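PDB 2BA9: putative aminooxidase from Propionibacterium acnes, which isomerises polyunsaturated fatty acids to produce conjugated linoleic acid, probably with the help of its bound flavin-adenine dinucleotide. Local coordinates for residues D186-T189 / M190-A194; R270-F273 / S274-I277; D338-Q341 / E342-R345. All blocks are in the same frame, centred on the assembly; numbering follows the deposited sequence.

Following the chain from its N terminus shows how local contacts start and finish helices in one flavin-binding fold. Interaction 1 comes first and opens helix 187-195. Interaction 2 ends helix 267-273 and turns the chain into strand 277-288 of the mixed sheet; it lies on the opposite side of the chain's centre, about 31 Å away between contact centres. Interaction 3 leads from the loop after strand 325-330 into helix 341-355. Each joins consecutive residues, so the three occur in series, with no nesting or crossing. Interactions 2 and 3 remain about 10 Å apart at their nearest atoms, while strands 277-288 and 325-330 are neighbours in the same sheet.

Interaction 1 of 3, residues D186-T189 / M190-A194; sequences DFVT and MMSFA
Phe187 and Met191 make a Met-aromatic contact one helical turn apart, in the first turns of helix 187-195, where the helix packs against helix 158-161. The Met191 chain is bent at both chi2 and chi3 and slants across the Phe187 side chain. Its CG comes first, 3.6 Å from Phe187 CE2. Next, SD lies 4.5 Å from the centroid of the Phe187 ring and 35° off the ring normal. The methyl CE then sits over one face, offset toward the rim. Phe187 presents its ring to this chain because its CG is anti to the backbone N (chi1 -166°).

This turn is the N-terminus of the helix, with Asp186 as its N-cap. Asp186 OD1 accepts from Thr189 N at 3.1 Å, met from above the carboxylate plane, and also from Thr189 OG1 at 2.4 Å, a separation so short that its exact length is doubtful. Both donors of Thr189 converge on one carboxylate oxygen, which probably limits rotation of the acid. The Asp186 side chain also lies about 4 Å from a bound sodium ion.

From the cap onward the backbone settles into i-to-i+4 bonding. Met190 N donates to Asp186 O at 2.9 Å with an almost straight N-H...O angle of 176°, and Phe193 N reaches Thr189 O at the same distance. That carbonyl oxygen also lies in plane at the edge of the Phe193 ring. The Phe193 side chain touches Met62 and comes within about 4 Å of a bound dodecaethylene glycol, probably from the crystallisation liquor. Met190 and Met191 both rest on Leu160, while Phe187 leans on Trp161.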
loop_
_atom_site.group_PDB
_atom_site.type_symbol
_atom_site.label_atom_id
_atom_site.label_comp_id
_atom_site.label_asym_id
_atom_site.label_seq_id
_atom_site.Cartn_x
_atom_site.Cartn_y
_atom_site.Cartn_z
ATOM N N ASP A 186 13.133 -0.787 3.345
ATOM C CA ASP A 186 14.561 -0.773 3.096
ATOM C C ASP A 186 15.224 -0.409 4.415
ATOM O O ASP A 186 14.536 -0.042 5.385
ATOM C CB ASP A 186 14.965 0.154 1.937
ATOM C CG ASP A 186 14.574 1.609 2.142
ATOM O OD1 ASP A 186 13.942 1.975 3.148
ATOM O OD2 ASP A 186 14.896 2.405 1.232
ATOM N N PHE A 187 16.532 -0.565 4.501
ATOM C CA PHE A 187 17.155 -0.473 5.819
ATOM C C PHE A 187 16.866 0.881 6.494
ATOM O O PHE A 187 16.613 0.938 7.687
ATOM C CB PHE A 187 18.652 -0.748 5.756
ATOM C CG PHE A 187 19.264 -0.992 7.099
ATOM C CD1 PHE A 187 19.230 -2.258 7.671
ATOM C CD2 PHE A 187 19.840 0.051 7.807
ATOM C CE1 PHE A 187 19.778 -2.483 8.924
ATOM C CE2 PHE A 187 20.398 -0.165 9.047
ATOM C CZ PHE A 187 20.356 -1.431 9.615
ATOM N N VAL A 188 16.870 1.962 5.725
ATOM C CA VAL A 188 16.623 3.290 6.290
ATOM C C VAL A 188 15.193 3.455 6.795
ATOM O O VAL A 188 14.952 4.095 7.813
ATOM C CB VAL A 188 16.934 4.391 5.269
ATOM C CG1 VAL A 188 16.552 5.765 5.826
ATOM C CG2 VAL A 188 18.403 4.358 4.921
ATOM N N THR A 189 14.245 2.873 6.069
ATOM C CA THR A 189 12.837 2.964 6.432
ATOM C C THR A 189 12.577 2.134 7.680
ATOM O O THR A 189 11.946 2.616 8.618
ATOM C CB THR A 189 11.938 2.521 5.263
ATOM O OG1 THR A 189 12.227 3.345 4.127
ATOM C CG2 THR A 189 10.465 2.641 5.606
ATOM N N MET A 190 13.090 0.903 7.697
ATOM C CA MET A 190 12.990 0.043 8.880
ATOM C C MET A 190 13.491 0.788 10.111
ATOM O O MET A 190 12.812 0.830 11.131
ATOM C CB MET A 190 13.783 -1.253 8.681
ATOM C CG MET A 190 13.672 -2.258 9.826
ATOM S SD MET A 190 12.061 -3.036 9.964
ATOM C CE MET A 190 11.236 -1.917 11.106
ATOM N N MET A 191 14.662 1.404 10.001
ATOM C CA MET A 191 15.220 2.175 11.117
ATOM C C MET A 191 14.313 3.327 11.569
ATOM O O MET A 191 14.123 3.541 12.774
ATOM C CB MET A 191 16.612 2.687 10.761
ATOM C CG MET A 191 17.643 1.585 10.592
ATOM S SD MET A 191 17.776 0.469 11.998
ATOM C CE MET A 191 16.703 -0.873 11.461
ATOM N N SER A 192 13.737 4.048 10.606
ATOM C CA SER A 192 12.788 5.129 10.904
ATOM C C SER A 192 11.557 4.622 11.668
ATOM O O SER A 192 11.065 5.283 12.586
ATOM C CB SER A 192 12.359 5.833 9.609
ATOM O OG SER A 192 13.479 6.449 8.991
ATOM N N PHE A 193 11.060 3.452 11.289
ATOM C CA PHE A 193 10.008 2.784 12.078
ATOM C C PHE A 193 10.505 2.423 13.469
ATOM O O PHE A 193 9.795 2.637 14.439
ATOM C CB PHE A 193 9.465 1.541 11.365
ATOM C CG PHE A 193 8.239 1.816 10.557
ATOM C CD1 PHE A 193 8.331 2.139 9.213
ATOM C CD2 PHE A 193 6.989 1.780 11.156
ATOM C CE1 PHE A 193 7.206 2.411 8.474
ATOM C CE2 PHE A 193 5.867 2.041 10.433
ATOM C CZ PHE A 193 5.967 2.356 9.085
ATOM N N ALA A 194 11.729 1.898 13.551
ATOM C CA ALA A 194 12.334 1.487 14.821
ATOM C C ALA A 194 12.482 2.665 15.772
ATOM O O ALA A 194 12.201 2.561 16.961
ATOM C CB ALA A 194 13.694 0.847 14.576
#

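Interaction 2 of 3, residues R270-F273 / S274-I277; sequences REYF and SKII
Helix 267-273 ends here and its backbone rolls into a type I beta turn from Phe273 to Ile276, just ahead of strand 277-288. Ser274 N still makes a helical bond to Arg270 O at 3.0 Å, but the next amides reach back only three residues. Lys275 N donates to Tyr272 O, and Ile276 N closes the turn on Phe273 O at 3.2 Å. In both of these the donor stands well above the carbonyl plane, by 60° and 64°. Tyr272 O has a second donor in Trp383 NE1, which ties the helix end to helix 383-389.

Among the side chains, Ser274 turns its hydroxyl back along the helix. With OG beside its own backbone N (chi1 -63°), Ser274 OG donates to Arg270 O at 2.5 Å, a length too short to be pressed, and one carbonyl thus receives both the amide and the hydroxyl of the same serine. Tyr272 and Lys275 lie side by side and point the same way. Lys275 CE rests over one face of the Tyr272 ring, 4.3 Å from its centroid, as a CH-pi contact; NZ lies farther out and can add at most a weak cation-pi attraction. On the buried side, Ile276 CD1 meets Phe273 CB at 4.1 Å, while the Phe273 ring packs edge-to-face with Tyr398. A water spans the turn, donating to Phe273 O at 2.8 Å and to Ile276 O at 2.7 Å.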
loop_
_atom_site.group_PDB
_atom_site.type_symbol
_atom_site.label_atom_id
_atom_site.label_comp_id
_atom_site.label_asym_id
_atom_site.label_seq_id
_atom_site.Cartn_x
_atom_site.Cartn_y
_atom_site.Cartn_z
ATOM N N ARG A 270 -4.244 -11.074 -20.172
ATOM C CA ARG A 270 -4.981 -12.166 -19.510
ATOM C C ARG A 270 -4.039 -13.091 -18.743
ATOM O O ARG A 270 -4.185 -13.269 -17.540
ATOM C CB ARG A 270 -5.817 -12.982 -20.508
ATOM C CG ARG A 270 -7.258 -12.522 -20.612
ATOM C CD ARG A 270 -7.982 -13.179 -21.758
ATOM N NE ARG A 270 -7.561 -12.626 -23.046
ATOM C CZ ARG A 270 -6.910 -13.282 -24.011
ATOM N NH1 ARG A 270 -6.569 -14.567 -23.883
ATOM N NH2 ARG A 270 -6.602 -12.635 -25.129
ATOM N N GLU A 271 -3.066 -13.655 -19.444
ATOM C CA GLU A 271 -2.133 -14.632 -18.854
ATOM C C GLU A 271 -1.389 -14.127 -17.630
ATOM O O GLU A 271 -1.277 -14.836 -16.634
ATOM C CB GLU A 271 -1.091 -15.089 -19.882
ATOM C CG GLU A 271 -0.274 -16.286 -19.399
ATOM C CD GLU A 271 0.880 -16.620 -20.308
ATOM O OE1 GLU A 271 0.950 -16.045 -21.421
ATOM O OE2 GLU A 271 1.724 -17.453 -19.897
ATOM N N TYR A 272 -0.861 -12.910 -17.719
ATOM C CA TYR A 272 -0.038 -12.360 -16.639
ATOM C C TYR A 272 -0.838 -11.638 -15.566
ATOM O O TYR A 272 -0.581 -11.827 -14.376
ATOM C CB TYR A 272 1.104 -11.501 -17.209
ATOM C CG TYR A 272 2.198 -12.409 -17.734
ATOM C CD1 TYR A 272 2.048 -13.073 -18.942
ATOM C CD2 TYR A 272 3.332 -12.677 -16.974
ATOM C CE1 TYR A 272 3.032 -13.947 -19.411
ATOM C CE2 TYR A 272 4.308 -13.543 -17.421
ATOM C CZ TYR A 272 4.155 -14.178 -18.640
ATOM O OH TYR A 272 5.121 -15.044 -19.091
ATOM N N PHE A 273 -1.837 -10.858 -15.958
ATOM C CA PHE A 273 -2.637 -10.161 -14.947
ATOM C C PHE A 273 -3.490 -11.137 -14.102
ATOM O O PHE A 273 -3.818 -10.840 -12.946
ATOM C CB PHE A 273 -3.483 -9.045 -15.567
ATOM C CG PHE A 273 -2.676 -7.986 -16.296
ATOM C CD1 PHE A 273 -1.297 -7.852 -16.115
ATOM C CD2 PHE A 273 -3.307 -7.092 -17.142
ATOM C CE1 PHE A 273 -0.581 -6.868 -16.796
ATOM C CE2 PHE A 273 -2.594 -6.103 -17.807
ATOM C CZ PHE A 273 -1.232 -5.996 -17.641
ATOM N N SER A 274 -3.813 -12.296 -14.677
ATOM C CA SER A 274 -4.507 -13.375 -13.955
ATOM C C SER A 274 -3.688 -13.973 -12.829
ATOM O O SER A 274 -4.248 -14.675 -11.991
ATOM C CB SER A 274 -4.885 -14.529 -14.893
ATOM O OG SER A 274 -5.804 -14.126 -15.887
ATOM N N LYS A 275 -2.372 -13.743 -12.819
ATOM C CA LYS A 275 -1.504 -14.269 -11.763
ATOM C C LYS A 275 -1.436 -13.373 -10.523
ATOM O O LYS A 275 -0.871 -13.777 -9.493
ATOM C CB LYS A 275 -0.081 -14.453 -12.276
ATOM C CG LYS A 275 0.079 -15.423 -13.434
ATOM C CD LYS A 275 1.492 -15.323 -14.005
ATOM C CE LYS A 275 1.657 -16.088 -15.293
ATOM N NZ LYS A 275 1.543 -17.539 -15.095
ATOM N N ILE A 276 -1.975 -12.159 -10.640
ATOM C CA ILE A 276 -1.958 -11.182 -9.555
ATOM C C ILE A 276 -2.777 -11.729 -8.391
ATOM O O ILE A 276 -3.892 -12.207 -8.585
ATOM C CB ILE A 276 -2.560 -9.817 -9.978
ATOM C CG1 ILE A 276 -1.716 -9.167 -11.094
ATOM C CG2 ILE A 276 -2.647 -8.857 -8.779
ATOM C CD1 ILE A 276 -2.382 -7.966 -11.738
ATOM N N ILE A 277 -2.202 -11.658 -7.199
ATOM C CA ILE A 277 -2.894 -12.004 -5.958
ATOM C C ILE A 277 -2.951 -10.770 -5.068
ATOM O O ILE A 277 -2.071 -9.906 -5.130
ATOM C CB ILE A 277 -2.230 -13.208 -5.231
ATOM C CG1 ILE A 277 -0.708 -13.077 -5.147
ATOM C CG2 ILE A 277 -2.524 -14.503 -5.967
ATOM C CD1 ILE A 277 -0.033 -14.234 -4.367
HETATM O O HOH W 1 -5.217 -12.180 -10.916
#

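Interaction 3 of 3, residues D338-Q341 / E342-R345; sequences DKTQ and EECR
Glu343 folds back from the first turn of helix 341-355 across Thr340, the two side chains crossing at about a right angle. Its CB lies 3.4 Å from Thr340 OG1, and CG is slightly nearer to that hydroxyl oxygen. CG sits between the backbone N and the carbonyl carbon (chi1 76°), which sends the otherwise extended chain back over the preceding residues. CD then passes near Thr340 N, and the carboxylate divides its work. OE2 accepts from Thr340 N at 2.9 Å through its anti lone pair, with an N-H...O angle of 159°. The same oxygen takes a bond from a water that also donates to Asp338 O. A second water donates to OE1, and its oxygen accepts from Lys339 NZ at 3.0 Å; this solvent bridge links two opposite charges that do not touch directly.

Thr340 returns the grip: its OG1 accepts from Glu343 N at 2.9 Å. A further water joins that hydroxyl to Glu342 OE1. One residue further along, Cys344 SG packs 3.4 Å from Lys339 CB, and Arg345, one turn on from Gln341, forms a salt bridge with Glu365. The reciprocal bonds of Thr340 and Glu343, each side chain accepting from the other's backbone amide, make a capping box at the helix N-terminus.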
loop_
_atom_site.group_PDB
_atom_site.type_symbol
_atom_site.label_atom_id
_atom_site.label_comp_id
_atom_site.label_asym_id
_atom_site.label_seq_id
_atom_site.Cartn_x
_atom_site.Cartn_y
_atom_site.Cartn_z
ATOM N N ASP A 338 -10.103 -18.453 2.944
ATOM C CA ASP A 338 -10.368 -17.081 3.390
ATOM C C ASP A 338 -11.203 -17.119 4.661
ATOM O O ASP A 338 -12.082 -17.974 4.814
ATOM C CB ASP A 338 -11.157 -16.276 2.345
ATOM C CG ASP A 338 -10.369 -16.008 1.078
ATOM O OD1 ASP A 338 -9.144 -16.232 1.075
ATOM O OD2 ASP A 338 -11.001 -15.572 0.088
ATOM N N LYS A 339 -10.935 -16.179 5.560
ATOM C CA LYS A 339 -11.771 -16.001 6.744
ATOM C C LYS A 339 -12.973 -15.142 6.347
ATOM O O LYS A 339 -12.829 -14.268 5.506
ATOM C CB LYS A 339 -10.963 -15.332 7.857
ATOM C CG LYS A 339 -9.708 -16.081 8.287
ATOM C CD LYS A 339 -10.001 -17.524 8.706
ATOM C CE LYS A 339 -8.882 -18.112 9.539
ATOM N NZ LYS A 339 -9.057 -19.586 9.787
ATOM N N THR A 340 -14.150 -15.410 6.908
ATOM C CA THR A 340 -15.369 -14.677 6.547
ATOM C C THR A 340 -15.344 -13.308 7.208
ATOM O O THR A 340 -14.642 -13.114 8.195
ATOM C CB THR A 340 -16.671 -15.413 6.990
ATOM O OG1 THR A 340 -16.768 -15.438 8.419
ATOM C CG2 THR A 340 -16.734 -16.870 6.449
ATOM N N GLN A 341 -16.098 -12.356 6.668
ATOM C CA GLN A 341 -16.218 -11.044 7.324
ATOM C C GLN A 341 -16.905 -11.236 8.681
ATOM O O GLN A 341 -16.542 -10.588 9.654
ATOM C CB GLN A 341 -16.925 -10.000 6.436
ATOM C CG GLN A 341 -18.442 -10.044 6.392
ATOM C CD GLN A 341 -19.076 -8.663 6.126
ATOM O OE1 GLN A 341 -18.645 -7.644 6.690
ATOM N NE2 GLN A 341 -20.124 -8.641 5.283
ATOM N N GLU A 342 -17.857 -12.179 8.715
ATOM C CA GLU A 342 -18.609 -12.557 9.910
ATOM C C GLU A 342 -17.689 -12.880 11.076
ATOM O O GLU A 342 -17.797 -12.286 12.157
ATOM C CB GLU A 342 -19.486 -13.798 9.610
ATOM C CG GLU A 342 -20.583 -14.081 10.616
ATOM C CD GLU A 342 -21.258 -15.472 10.463
ATOM O OE1 GLU A 342 -20.921 -16.269 9.543
ATOM O OE2 GLU A 342 -22.154 -15.760 11.297
ATOM N N GLU A 343 -16.794 -13.836 10.848
ATOM C CA GLU A 343 -15.995 -14.405 11.921
ATOM C C GLU A 343 -14.873 -13.458 12.324
ATOM O O GLU A 343 -14.448 -13.434 13.474
ATOM C CB GLU A 343 -15.431 -15.765 11.490
ATOM C CG GLU A 343 -14.258 -15.694 10.510
ATOM C CD GLU A 343 -13.725 -17.067 10.153
ATOM O OE1 GLU A 343 -13.372 -17.826 11.081
ATOM O OE2 GLU A 343 -13.641 -17.379 8.948
ATOM N N CYS A 344 -14.397 -12.682 11.361
ATOM C CA CYS A 344 -13.387 -11.676 11.618
ATOM C C CYS A 344 -13.936 -10.502 12.436
ATOM O O CYS A 344 -13.260 -10.024 13.349
ATOM C CB CYS A 344 -12.786 -11.194 10.302
ATOM S SG CYS A 344 -11.806 -12.491 9.491
ATOM N N ARG A 345 -15.147 -10.039 12.122
ATOM C CA ARG A 345 -15.768 -8.996 12.934
ATOM C C ARG A 345 -15.968 -9.481 14.377
ATOM O O ARG A 345 -15.741 -8.722 15.320
ATOM C CB ARG A 345 -17.093 -8.494 12.347
ATOM C CG ARG A 345 -17.687 -7.302 13.138
ATOM C CD ARG A 345 -19.026 -6.811 12.582
ATOM N NE ARG A 345 -18.891 -6.204 11.264
ATOM C CZ ARG A 345 -19.906 -5.868 10.466
ATOM N NH1 ARG A 345 -21.162 -6.063 10.835
ATOM N NH2 ARG A 345 -19.666 -5.329 9.278
HETATM O O HOH W 2 -13.223 -19.446 6.809
HETATM O O HOH W 3 -11.841 -20.105 10.787
HETATM O O HOH W 4 -18.135 -17.335 9.553
#